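Local coordinates for designed Anbu Protein (Synthetic construct, PDB 5LOY) that is a designed Anbu (ancestral beta subunit) protein of the proteasome family that assembles into helical particles and is probably an N-terminal nucleophile hydrolase, at residues 33-38 with 192-197; 52-57 with 91-96; 146-151 with 184-189; 154-159 with 170-175. All blocks are in the same frame, centred on the assembly; numbering follows the deposited sequence.

Interaction 1 (33-38 with 192-197)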
loop_
_atom_site.group_PDB
_atom_site.type_symbol
_atom_site.label_atom_id
_atom_site.label_comp_id
_atom_site.label_asym_id
_atom_site.label_seq_id
_atom_site.Cartn_x
_atom_site.Cartn_y
_atom_site.Cartn_z
ATOM N N MET A 33 -5.056 0.097 21.491
ATOM C CA MET A 33 -3.886 0.522 22.241
ATOM C C MET A 33 -4.140 0.253 23.710
ATOM O O MET A 33 -5.192 0.645 24.247
ATOM C CB MET A 33 -3.628 2.010 22.020
ATOM C CG MET A 33 -2.416 2.571 22.759
ATOM S SD MET A 33 -2.095 4.321 22.458
ATOM C CE MET A 33 -1.562 4.262 20.750
ATOM N N HIS A 34 -3.176 -0.426 24.348
ATOM C CA HIS A 34 -3.239 -0.784 25.768
ATOM C C HIS A 34 -1.920 -0.381 26.443
ATOM O O HIS A 34 -0.836 -0.697 25.956
ATOM C CB HIS A 34 -3.468 -2.289 25.951
ATOM C CG HIS A 34 -4.617 -2.822 25.162
ATOM N ND1 HIS A 34 -5.868 -3.029 25.706
ATOM C CD2 HIS A 34 -4.716 -3.166 23.853
ATOM C CE1 HIS A 34 -6.683 -3.491 24.774
ATOM N NE2 HIS A 34 -6.010 -3.578 23.639
ATOM N N VAL A 35 -2.033 0.289 27.582
ATOM C CA VAL A 35 -0.901 0.864 28.266
ATOM C C VAL A 35 -0.741 0.276 29.673
ATOM O O VAL A 35 -1.688 0.194 30.444
ATOM C CB VAL A 35 -1.059 2.387 28.355
ATOM C CG1 VAL A 35 0.109 3.002 29.110
ATOM C CG2 VAL A 35 -1.162 2.976 26.959
ATOM N N PHE A 36 0.481 -0.151 29.975
ATOM C CA PHE A 36 0.846 -0.645 31.296
ATOM C C PHE A 36 1.933 0.294 31.811
ATOM O O PHE A 36 3.000 0.383 31.233
ATOM C CB PHE A 36 1.314 -2.098 31.183
ATOM C CG PHE A 36 0.335 -2.974 30.462
ATOM C CD1 PHE A 36 0.316 -3.016 29.084
ATOM C CD2 PHE A 36 -0.624 -3.711 31.167
ATOM C CE1 PHE A 36 -0.620 -3.797 28.412
ATOM C CE2 PHE A 36 -1.571 -4.501 30.507
ATOM C CZ PHE A 36 -1.560 -4.541 29.122
ATOM N N GLU A 37 1.622 1.023 32.872
ATOM C CA GLU A 37 2.473 2.088 33.358
ATOM C C GLU A 37 2.707 1.908 34.867
ATOM O O GLU A 37 1.756 1.694 35.622
ATOM C CB GLU A 37 1.823 3.449 33.067
ATOM C CG GLU A 37 2.660 4.658 33.518
ATOM C CD GLU A 37 1.946 6.018 33.410
ATOM O OE1 GLU A 37 0.696 6.057 33.438
ATOM O OE2 GLU A 37 2.634 7.068 33.301
ATOM N N VAL A 38 3.972 1.966 35.297
ATOM C CA VAL A 38 4.314 2.249 36.699
ATOM C C VAL A 38 5.112 3.543 36.681
ATOM O O VAL A 38 6.280 3.547 36.320
ATOM C CB VAL A 38 5.136 1.134 37.362
ATOM C CG1 VAL A 38 5.483 1.506 38.803
ATOM C CG2 VAL A 38 4.366 -0.172 37.327
ATOM N N ASP A 192 -6.005 6.488 18.278
ATOM C CA ASP A 192 -5.280 6.730 19.512
ATOM C C ASP A 192 -3.834 7.072 19.138
ATOM O O ASP A 192 -3.264 6.489 18.206
ATOM C CB ASP A 192 -5.367 5.513 20.444
ATOM C CG ASP A 192 -6.779 5.318 21.024
ATOM O OD1 ASP A 192 -7.143 6.060 21.970
ATOM O OD2 ASP A 192 -7.552 4.455 20.509
ATOM N N LEU A 193 -3.286 8.064 19.830
ATOM C CA LEU A 193 -1.935 8.524 19.609
ATOM C C LEU A 193 -1.205 8.672 20.946
ATOM O O LEU A 193 -1.731 9.305 21.876
ATOM C CB LEU A 193 -1.960 9.874 18.911
ATOM C CG LEU A 193 -0.579 10.534 18.734
ATOM C CD1 LEU A 193 0.261 9.755 17.720
ATOM C CD2 LEU A 193 -0.718 11.989 18.301
ATOM N N LEU A 194 0.002 8.101 21.041
ATOM C CA LEU A 194 0.813 8.210 22.256
ATOM C C LEU A 194 2.246 8.540 21.900
ATOM O O LEU A 194 2.842 7.893 21.049
ATOM C CB LEU A 194 0.735 6.911 23.038
ATOM C CG LEU A 194 1.294 6.924 24.455
ATOM C CD1 LEU A 194 0.657 5.793 25.261
ATOM C CD2 LEU A 194 2.809 6.807 24.493
ATOM N N VAL A 195 2.778 9.563 22.550
ATOM C CA VAL A 195 4.141 10.034 22.311
ATOM C C VAL A 195 4.915 9.971 23.612
ATOM O O VAL A 195 4.518 10.582 24.593
ATOM C CB VAL A 195 4.160 11.497 21.799
ATOM C CG1 VAL A 195 5.599 12.016 21.698
ATOM C CG2 VAL A 195 3.480 11.596 20.452
ATOM N N TYR A 196 6.018 9.215 23.612
ATOM C CA TYR A 196 6.780 8.894 24.839
ATOM C C TYR A 196 8.176 9.486 24.749
ATOM O O TYR A 196 8.900 9.186 23.800
ATOM C CB TYR A 196 6.867 7.351 25.044
ATOM C CG TYR A 196 7.792 6.978 26.186
ATOM C CD1 TYR A 196 7.370 7.094 27.507
ATOM C CD2 TYR A 196 9.093 6.587 25.956
ATOM C CE1 TYR A 196 8.213 6.807 28.549
ATOM C CE2 TYR A 196 9.958 6.304 27.003
ATOM C CZ TYR A 196 9.515 6.420 28.298
ATOM O OH TYR A 196 10.352 6.153 29.364
ATOM N N GLU A 197 8.560 10.305 25.726
ATOM C CA GLU A 197 9.911 10.869 25.776
ATOM C C GLU A 197 10.925 9.958 26.484
ATOM O O GLU A 197 10.712 9.535 27.620
ATOM C CB GLU A 197 9.924 12.206 26.524
ATOM C CG GLU A 197 9.337 13.403 25.783
ATOM C CD GLU A 197 9.439 14.708 26.592
ATOM O OE1 GLU A 197 10.125 14.761 27.646
ATOM O OE2 GLU A 197 8.808 15.698 26.177
#

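Interaction 2 (52-57 with 91-96)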
loop_
_atom_site.group_PDB
_atom_site.type_symbol
_atom_site.label_atom_id
_atom_site.label_comp_id
_atom_site.label_asym_id
_atom_site.label_seq_id
_atom_site.Cartn_x
_atom_site.Cartn_y
_atom_site.Cartn_z
ATOM N N LEU A 52 -10.457 -10.264 16.658
ATOM C CA LEU A 52 -10.769 -9.634 17.943
ATOM C C LEU A 52 -10.932 -10.639 19.074
ATOM O O LEU A 52 -10.495 -10.392 20.172
ATOM C CB LEU A 52 -12.051 -8.805 17.831
ATOM C CG LEU A 52 -12.423 -7.983 19.081
ATOM C CD1 LEU A 52 -11.389 -6.905 19.345
ATOM C CD2 LEU A 52 -13.780 -7.357 18.947
ATOM N N ALA A 53 -11.590 -11.762 18.833
ATOM C CA ALA A 53 -11.700 -12.769 19.892
ATOM C C ALA A 53 -10.320 -13.225 20.363
ATOM O O ALA A 53 -10.103 -13.436 21.555
ATOM C CB ALA A 53 -12.545 -13.962 19.464
ATOM N N THR A 54 -9.398 -13.361 19.431
ATOM C CA THR A 54 -8.047 -13.773 19.765
ATOM C C THR A 54 -7.298 -12.669 20.528
ATOM O O THR A 54 -6.727 -12.934 21.575
ATOM C CB THR A 54 -7.279 -14.155 18.495
ATOM O OG1 THR A 54 -7.948 -15.242 17.877
ATOM C CG2 THR A 54 -5.842 -14.561 18.803
ATOM N N THR A 55 -7.324 -11.433 20.034
ATOM C CA THR A 55 -6.603 -10.376 20.747
ATOM C C THR A 55 -7.158 -10.164 22.164
ATOM O O THR A 55 -6.390 -9.994 23.089
ATOM C CB THR A 55 -6.571 -9.044 19.994
ATOM O OG1 THR A 55 -7.898 -8.551 19.859
ATOM C CG2 THR A 55 -5.961 -9.243 18.641
ATOM N N GLN A 56 -8.469 -10.198 22.325
ATOM C CA GLN A 56 -9.061 -10.005 23.636
ATOM C C GLN A 56 -8.675 -11.133 24.583
ATOM O O GLN A 56 -8.531 -10.900 25.770
ATOM C CB GLN A 56 -10.593 -9.921 23.572
ATOM C CG GLN A 56 -11.124 -8.622 23.024
ATOM C CD GLN A 56 -12.646 -8.466 23.162
ATOM O OE1 GLN A 56 -13.390 -9.438 23.299
ATOM N NE2 GLN A 56 -13.109 -7.220 23.130
ATOM N N ALA A 57 -8.535 -12.351 24.063
ATOM C CA ALA A 57 -8.147 -13.483 24.893
ATOM C C ALA A 57 -6.662 -13.412 25.302
ATOM O O ALA A 57 -6.302 -13.802 26.410
ATOM C CB ALA A 57 -8.447 -14.782 24.196
ATOM N N ARG A 91 0.390 -18.069 21.690
ATOM C CA ARG A 91 0.400 -19.506 21.405
ATOM C C ARG A 91 -0.545 -20.301 22.276
ATOM O O ARG A 91 -1.145 -21.266 21.807
ATOM C CB ARG A 91 1.769 -20.097 21.598
ATOM C CG ARG A 91 2.710 -19.792 20.472
ATOM C CD ARG A 91 4.118 -19.965 20.982
ATOM N NE ARG A 91 5.098 -19.641 19.959
ATOM C CZ ARG A 91 6.376 -19.394 20.209
ATOM N NH1 ARG A 91 6.822 -19.415 21.467
ATOM N NH2 ARG A 91 7.203 -19.110 19.206
ATOM N N GLU A 92 -0.640 -19.925 23.548
ATOM C CA GLU A 92 -1.560 -20.568 24.471
ATOM C C GLU A 92 -3.003 -20.381 23.967
ATOM O O GLU A 92 -3.770 -21.328 23.948
ATOM C CB GLU A 92 -1.368 -20.036 25.908
ATOM C CG GLU A 92 -2.185 -20.744 26.995
ATOM C CD GLU A 92 -1.693 -20.476 28.439
ATOM O OE1 GLU A 92 -0.485 -20.188 28.631
ATOM O OE2 GLU A 92 -2.517 -20.568 29.398
ATOM N N VAL A 93 -3.365 -19.180 23.538
ATOM C CA VAL A 93 -4.716 -18.940 23.029
ATOM C C VAL A 93 -5.010 -19.720 21.737
ATOM O O VAL A 93 -6.079 -20.304 21.601
ATOM C CB VAL A 93 -4.961 -17.434 22.828
ATOM C CG1 VAL A 93 -6.255 -17.193 22.071
ATOM C CG2 VAL A 93 -4.975 -16.731 24.174
ATOM N N GLN A 94 -4.055 -19.767 20.818
ATOM C CA GLN A 94 -4.237 -20.496 19.559
ATOM C C GLN A 94 -4.401 -22.018 19.739
ATOM O O GLN A 94 -5.071 -22.658 18.947
ATOM C CB GLN A 94 -3.086 -20.207 18.585
ATOM C CG GLN A 94 -2.963 -18.754 18.128
ATOM C CD GLN A 94 -3.846 -18.426 16.940
ATOM O OE1 GLN A 94 -5.011 -18.078 17.091
ATOM N NE2 GLN A 94 -3.288 -18.530 15.753
ATOM N N ALA A 95 -3.790 -22.602 20.765
ATOM C CA ALA A 95 -4.007 -24.016 21.038
ATOM C C ALA A 95 -5.406 -24.328 21.629
ATOM O O ALA A 95 -5.722 -25.489 21.844
ATOM C CB ALA A 95 -2.912 -24.553 21.945
ATOM N N ARG A 96 -6.227 -23.303 21.891
ATOM C CA ARG A 96 -7.629 -23.474 22.337
ATOM C C ARG A 96 -8.590 -23.100 21.200
ATOM O O ARG A 96 -9.393 -23.922 20.754
ATOM C CB ARG A 96 -7.929 -22.598 23.573
ATOM C CG ARG A 96 -6.882 -22.698 24.689
ATOM C CD ARG A 96 -7.082 -21.800 25.928
ATOM N NE ARG A 96 -7.736 -20.489 25.721
ATOM C CZ ARG A 96 -7.503 -19.375 26.443
ATOM N NH1 ARG A 96 -6.604 -19.346 27.426
ATOM N NH2 ARG A 96 -8.176 -18.257 26.170
HETATM O O HOH W 1 -7.591 -15.858 27.695
#

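Interaction 3 (146-151 with 184-189)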
loop_
_atom_site.group_PDB
_atom_site.type_symbol
_atom_site.label_atom_id
_atom_site.label_comp_id
_atom_site.label_asym_id
_atom_site.label_seq_id
_atom_site.Cartn_x
_atom_site.Cartn_y
_atom_site.Cartn_z
ATOM N N ILE A 146 1.269 -2.985 11.628
ATOM C CA ILE A 146 0.421 -4.181 11.548
ATOM C C ILE A 146 -0.964 -3.764 11.055
ATOM O O ILE A 146 -1.325 -2.581 11.160
ATOM C CB ILE A 146 0.304 -4.909 12.899
ATOM C CG1 ILE A 146 -0.258 -3.999 13.982
ATOM C CG2 ILE A 146 1.663 -5.437 13.351
ATOM C CD1 ILE A 146 -0.309 -4.647 15.350
ATOM N N GLY A 147 -1.729 -4.727 10.524
ATOM C CA GLY A 147 -3.057 -4.449 9.940
ATOM C C GLY A 147 -2.967 -4.280 8.446
ATOM O O GLY A 147 -2.232 -5.005 7.807
ATOM N N GLU A 148 -3.683 -3.298 7.895
ATOM C CA GLU A 148 -3.479 -2.857 6.496
ATOM C C GLU A 148 -2.392 -1.802 6.457
ATOM O O GLU A 148 -2.632 -0.649 6.800
ATOM C CB GLU A 148 -4.746 -2.229 5.927
ATOM C CG GLU A 148 -5.781 -3.234 5.444
ATOM C CD GLU A 148 -5.299 -4.148 4.316
ATOM O OE1 GLU A 148 -4.496 -3.720 3.449
ATOM O OE2 GLU A 148 -5.736 -5.321 4.293
ATOM N N THR A 149 -1.208 -2.183 6.009
ATOM C CA THR A 149 0.005 -1.388 6.217
ATOM C C THR A 149 0.628 -0.737 4.950
ATOM O O THR A 149 1.408 0.188 5.051
ATOM C CB THR A 149 1.081 -2.302 6.825
ATOM O OG1 THR A 149 1.417 -3.327 5.881
ATOM C CG2 THR A 149 0.564 -2.987 8.083
ATOM N N LYS A 150 0.300 -1.246 3.779
ATOM C CA LYS A 150 1.048 -0.895 2.598
ATOM C C LYS A 150 0.757 0.484 2.079
ATOM O O LYS A 150 1.652 1.143 1.579
ATOM C CB LYS A 150 0.799 -1.922 1.509
ATOM C CG LYS A 150 1.371 -3.263 1.883
ATOM C CD LYS A 150 0.980 -4.328 0.901
ATOM C CE LYS A 150 1.608 -5.657 1.290
ATOM N NZ LYS A 150 1.300 -6.684 0.270
ATOM N N TYR A 151 -0.459 0.950 2.270
ATOM C CA TYR A 151 -0.831 2.303 1.845
ATOM C C TYR A 151 -0.022 3.369 2.571
ATOM O O TYR A 151 0.300 4.397 1.997
ATOM C CB TYR A 151 -2.323 2.577 2.086
ATOM C CG TYR A 151 -3.266 1.512 1.537
ATOM C CD1 TYR A 151 -3.713 1.546 0.227
ATOM C CD2 TYR A 151 -3.724 0.479 2.350
ATOM C CE1 TYR A 151 -4.583 0.568 -0.254
ATOM C CE2 TYR A 151 -4.595 -0.489 1.876
ATOM C CZ TYR A 151 -5.023 -0.446 0.584
ATOM O OH TYR A 151 -5.920 -1.418 0.152
ATOM N N ASN A 184 -8.537 2.896 1.773
ATOM C CA ASN A 184 -9.004 1.603 2.233
ATOM C C ASN A 184 -10.027 1.733 3.345
ATOM O O ASN A 184 -9.748 2.315 4.396
ATOM C CB ASN A 184 -7.810 0.789 2.742
ATOM C CG ASN A 184 -8.198 -0.614 3.200
ATOM O OD1 ASN A 184 -8.793 -0.782 4.252
ATOM N ND2 ASN A 184 -7.878 -1.618 2.393
ATOM N N LEU A 185 -11.206 1.182 3.124
ATOM C CA LEU A 185 -12.307 1.403 4.059
ATOM C C LEU A 185 -12.290 0.531 5.315
ATOM O O LEU A 185 -13.223 0.610 6.122
ATOM C CB LEU A 185 -13.661 1.277 3.332
ATOM C CG LEU A 185 -13.933 2.432 2.347
ATOM C CD1 LEU A 185 -15.334 2.308 1.760
ATOM C CD2 LEU A 185 -13.782 3.791 3.015
ATOM N N SER A 186 -11.270 -0.296 5.495
ATOM C CA SER A 186 -11.218 -1.157 6.672
ATOM C C SER A 186 -10.479 -0.440 7.816
ATOM O O SER A 186 -10.456 -0.934 8.937
ATOM C CB SER A 186 -10.588 -2.529 6.354
ATOM O OG SER A 186 -9.173 -2.422 6.204
ATOM N N VAL A 187 -9.894 0.723 7.536
ATOM C CA VAL A 187 -9.354 1.552 8.610
ATOM C C VAL A 187 -10.118 2.874 8.780
ATOM O O VAL A 187 -10.595 3.453 7.807
ATOM C CB VAL A 187 -7.799 1.653 8.599
ATOM C CG1 VAL A 187 -7.171 0.813 7.507
ATOM C CG2 VAL A 187 -7.299 3.073 8.588
ATOM N N GLY A 188 -10.262 3.309 10.034
ATOM C CA GLY A 188 -11.159 4.405 10.382
ATOM C C GLY A 188 -10.994 5.003 11.771
ATOM O O GLY A 188 -10.529 4.351 12.701
ATOM N N LEU A 189 -11.405 6.262 11.894
ATOM C CA LEU A 189 -11.393 7.004 13.154
ATOM C C LEU A 189 -12.411 6.426 14.098
ATOM O O LEU A 189 -13.392 5.857 13.657
ATOM C CB LEU A 189 -11.762 8.462 12.895
ATOM C CG LEU A 189 -10.786 9.308 12.060
ATOM C CD1 LEU A 189 -11.256 10.747 11.947
ATOM C CD2 LEU A 189 -9.420 9.294 12.677
#

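Interaction 4 (154-159 with 170-175)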
loop_
_atom_site.group_PDB
_atom_site.type_symbol
_atom_site.label_atom_id
_atom_site.label_comp_id
_atom_site.label_asym_id
_atom_site.label_seq_id
_atom_site.Cartn_x
_atom_site.Cartn_y
_atom_site.Cartn_z
ATOM N N PRO A 154 4.932 4.087 2.445
ATOM C CA PRO A 154 5.843 4.955 1.692
ATOM C C PRO A 154 6.240 6.245 2.392
ATOM O O PRO A 154 7.400 6.604 2.399
ATOM C CB PRO A 154 5.063 5.248 0.426
ATOM C CG PRO A 154 4.269 3.998 0.219
ATOM C CD PRO A 154 3.818 3.619 1.600
ATOM N N ILE A 155 5.297 6.912 3.034
ATOM C CA ILE A 155 5.626 8.150 3.724
ATOM C C ILE A 155 6.544 7.903 4.921
ATOM O O ILE A 155 7.433 8.703 5.194
ATOM C CB ILE A 155 4.352 8.957 4.107
ATOM C CG1 ILE A 155 4.739 10.355 4.596
ATOM C CG2 ILE A 155 3.520 8.259 5.162
ATOM C CD1 ILE A 155 5.389 11.190 3.517
ATOM N N LEU A 156 6.316 6.812 5.643
ATOM C CA LEU A 156 7.189 6.434 6.764
ATOM C C LEU A 156 8.587 6.114 6.260
ATOM O O LEU A 156 9.567 6.509 6.878
ATOM C CB LEU A 156 6.617 5.231 7.531
ATOM C CG LEU A 156 5.312 5.547 8.257
ATOM C CD1 LEU A 156 4.484 4.311 8.578
ATOM C CD2 LEU A 156 5.589 6.317 9.525
ATOM N N ASP A 157 8.706 5.402 5.145
ATOM C CA ASP A 157 10.043 5.159 4.572
ATOM C C ASP A 157 10.752 6.467 4.169
ATOM O O ASP A 157 11.947 6.576 4.297
ATOM C CB ASP A 157 9.989 4.220 3.351
ATOM C CG ASP A 157 9.851 2.727 3.726
ATOM O OD1 ASP A 157 10.302 2.319 4.828
ATOM O OD2 ASP A 157 9.283 1.957 2.898
ATOM N N ARG A 158 10.011 7.442 3.659
ATOM C CA ARG A 158 10.625 8.679 3.184
ATOM C C ARG A 158 11.147 9.529 4.315
ATOM O O ARG A 158 12.177 10.150 4.168
ATOM C CB ARG A 158 9.640 9.530 2.370
ATOM C CG ARG A 158 9.367 9.023 0.955
ATOM C CD ARG A 158 8.299 9.873 0.255
ATOM N NE ARG A 158 7.816 9.293 -0.994
ATOM C CZ ARG A 158 8.420 9.415 -2.173
ATOM N NH1 ARG A 158 9.563 10.105 -2.291
ATOM N NH2 ARG A 158 7.866 8.846 -3.247
ATOM N N VAL A 159 10.446 9.547 5.437
ATOM C CA VAL A 159 10.708 10.523 6.495
ATOM C C VAL A 159 11.473 9.980 7.720
ATOM O O VAL A 159 12.391 10.637 8.211
ATOM C CB VAL A 159 9.377 11.159 6.953
ATOM C CG1 VAL A 159 9.590 12.092 8.120
ATOM C CG2 VAL A 159 8.751 11.920 5.806
ATOM N N ALA A 170 5.293 11.970 14.914
ATOM C CA ALA A 170 3.843 11.987 15.101
ATOM C C ALA A 170 3.099 12.525 13.873
ATOM O O ALA A 170 2.088 11.923 13.440
ATOM C CB ALA A 170 3.464 12.759 16.332
ATOM N N LYS A 171 3.582 13.626 13.292
ATOM C CA LYS A 171 3.004 14.110 12.013
ATOM C C LYS A 171 3.013 13.029 10.953
ATOM O O LYS A 171 2.035 12.812 10.246
ATOM C CB LYS A 171 3.810 15.247 11.444
ATOM C CG LYS A 171 3.319 16.630 11.725
ATOM C CD LYS A 171 3.978 17.556 10.718
ATOM C CE LYS A 171 5.154 18.312 11.287
ATOM N NZ LYS A 171 5.839 19.089 10.206
ATOM N N CYS A 172 4.155 12.370 10.819
ATOM C CA CYS A 172 4.326 11.362 9.806
ATOM C C CYS A 172 3.373 10.199 10.025
ATOM O O CYS A 172 2.727 9.735 9.100
ATOM C CB CYS A 172 5.753 10.888 9.829
ATOM S SG CYS A 172 6.168 9.830 8.450
ATOM N N ALA A 173 3.220 9.755 11.263
ATOM C CA ALA A 173 2.193 8.740 11.559
ATOM C C ALA A 173 0.789 9.194 11.143
ATOM O O ALA A 173 0.056 8.442 10.524
ATOM C CB ALA A 173 2.191 8.386 13.038
ATOM N N LEU A 174 0.426 10.428 11.459
ATOM C CA LEU A 174 -0.920 10.900 11.152
ATOM C C LEU A 174 -1.200 10.985 9.641
ATOM O O LEU A 174 -2.275 10.602 9.159
ATOM C CB LEU A 174 -1.185 12.233 11.842
ATOM C CG LEU A 174 -1.271 12.096 13.366
ATOM C CD1 LEU A 174 -1.467 13.447 14.019
ATOM C CD2 LEU A 174 -2.421 11.182 13.785
ATOM N N VAL A 175 -0.212 11.452 8.904
ATOM C CA VAL A 175 -0.303 11.534 7.461
ATOM C C VAL A 175 -0.402 10.125 6.857
ATOM O O VAL A 175 -1.191 9.875 5.931
ATOM C CB VAL A 175 0.933 12.315 6.925
ATOM C CG1 VAL A 175 1.149 12.073 5.455
ATOM C CG2 VAL A 175 0.747 13.794 7.215
#

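Interaction 1 (33-38 with 192-197)
Met-33 lays its thioether against the strand 192-197; the touches between side chains are van der Waals ones, and no hydrogen bond joins the two segments. With CG anti to the backbone N (chi1 -180°) the chain runs straight out from strand 33-38 and then bends at chi3 (-70°), which puts the sulfur and the methyl against different atoms. Met-33 SD lies 3.9 Å from Leu-194 CB and also borders Asp-192 CB, while CE of the same methionine comes down over the backbone, 3.8 Å from Asp-192 O. Two residues on, on the same face of the strand, Val-35 meets the same leucine branch to branch, its CG2 3.8 Å from Leu-194 CD1. Leu-194 is thus shared: its CB lies at the methionine sulfur and its CD1 chiefly at the valine. Were Met-33 cut back to an alanine, the thioether's place over Asp-192 and Leu-194 is likely to become a gap, with the main bridge between the strands lost. The carboxylate of Asp-192 looks elsewhere, to a salt bridge with Arg-31. The axes of the two short segments, 8.9 Å apart and 36° from parallel, fit two stacked sheets, the beta sandwich of the proteasome fold. Strand 33-38 pairs with strand 42-50 in one sheet; strand 192-197 lies between strands 11-21 and 205-209 in the other, and Phe-14, Ser-16 and Arg-206 pack around the methionine from that second sheet.

Interaction 2 (52-57 with 91-96)
Val-93 sets both of its methyls against Ala-57, its partner in the nearest CA pair of the two segments. Placed by a chi1 of 170°, Val-93 CG1 reaches 3.9 Å from Ala-57 CB, and CG2, on the other branch, touches the same methyl and the alanine's carbonyl carbon and oxygen. The small alanine lets the helices approach, with 6.7 Å between Ala-57 CA and Val-93 CA. Gln-94 leaves its helix alongside the contact and folds at chi2 (-85°), which brings Gln-94 OE1 to 4.0 Å from Thr-54 CG2; the two side chains meet at about a right angle. This is a van der Waals touch: Thr-54 OG1 is bonded to the carbonyl of Phe-108, and Gln-94 NE2 to Asn-109. Past the helix end, a bend at chi3 folds the Arg-96 chain back and brings one face of its guanidinium to Val-93 CG2, which sits 4.0 Å from that plane, nearer the group's margin than its centre. Arg-96 NH2 stands 4.0 Å from Ala-57 CB, and a water in the guanidinium plane links the segments, accepting from Arg-96 NH2 at 2.9 Å and donating to Ala-57 O at 2.7 Å. Helices 52-62 and 79-94 form the helical layer on one side of the sheet sandwich, one of the two outer layers of the four-layer alpha-beta-beta-alpha fold of proteasome subunits.

Interaction 3 (146-151 with 184-189)
An Asx turn at the end of helix 166-183 meets the loop that follows strand 143-147, the loop side supplying Tyr-151 and Glu-148. Asn-184, the first residue to leave helical geometry, sends its amide two ways. Asn-184 ND2 donates to Tyr-151 OH at 3.0 Å, a fairly straight bond (160°) with the hydroxyl near the amide plane. Asn-184 OD1 accepts from Ser-186 N at 2.8 Å, closing the Asx turn, and from Ser-186 OG at 2.6 Å, so two donors grip this oxygen and fix the amide's rotation. A chi1 of -178° carries the asparagine amide outward to the tyrosine; Asn-184 CB lies 3.6 Å from Tyr-151 CE2, and the ring and amide planes are 53° apart. Glu-148 CG comes 3.6 Å from Ser-186 OG; the bend at chi2 then turns the carboxylate nearly parallel to the asparagine amide. CB of Glu-148 faces Val-187 CG1. Replacing Asn-184 by a leucine is likely to leave Tyr-151 OH without this donor and the Ser-186 hydroxyl and N-H without the acceptor that shapes the turn. Beyond the two segments, Lys-150 of the second subunit forms a salt bridge with the Glu-148 carboxylate and packs on Tyr-151. In the chain itself, Tyr-151 and Val-187 rest on Thr-180 of helix 166-183, Glu-148 bonds through its backbone to Thr-1, and the turn leads on through Gly-188, held by Asp-17, to strand 191-197.

Interaction 4 (154-159 with 170-175)
Cys-172 SG overlaps three residues of helix 154-159 at once. Cys-172 SG lies 3.7 Å from Leu-156 CD2, 3.8 Å from Val-159 CB and 3.7 Å from the carbonyl O of Ile-155, whose CG1 is a little farther off. A chi1 of -171° swings the cysteine sulfur away from its own amide nitrogen toward the facing helix, where it enters between side chains one turn apart, Ile-155 and Val-159, with Leu-156 closing another side. Leu-156 sets out to one side of the facing helix, and its torsions bring CD2 round to the sulfur. Leu-156 CA and Cys-172 CA are 6.5 Å apart, the closest CA pair of the two segments. Helices 153-159 and 166-183 form an antiparallel pair, their short segments 9.3 Å apart at 158°, in one helical layer of the proteasome-type sandwich, where Leu-156 also reaches down to Tyr-2 and Ile-6 of strand 2-8. One turn beyond the cysteine, Val-175 takes up the contact: Val-175 CG1 lies 4.1 Å from Ile-155 CG1, the two side chains crossing at about a right angle. No hydrogen bond crosses between the two segments. Val-175 also packs on Trp-223 of helix 214-232, while Ile-155 touches Leu-227 of the second subunit and Arg-158 makes a salt bridge with Asp-178 of that subunit.

In the fold
From the N terminus, strand 33-38 opens the widest loop, which interaction 1 closes only when strand 192-197 arrives, joining the two sheets. All the other contacts fall within it. Interaction 2 closes first, pairing the helices on one outer side. Interaction 3 then opens at the end of strand 143-147 and encloses interaction 4, in which helix 154-159 turns back on helix 170-175; none cross. Interactions 2 and 4 lie on opposite sides of the chain's centre, about 31 Å between centres. Interaction 4 meets interaction 1 where Ala-170 packs on Val-195, tying helix layer to sheet. Interactions 1, 3 and 4 also touch the second subunit.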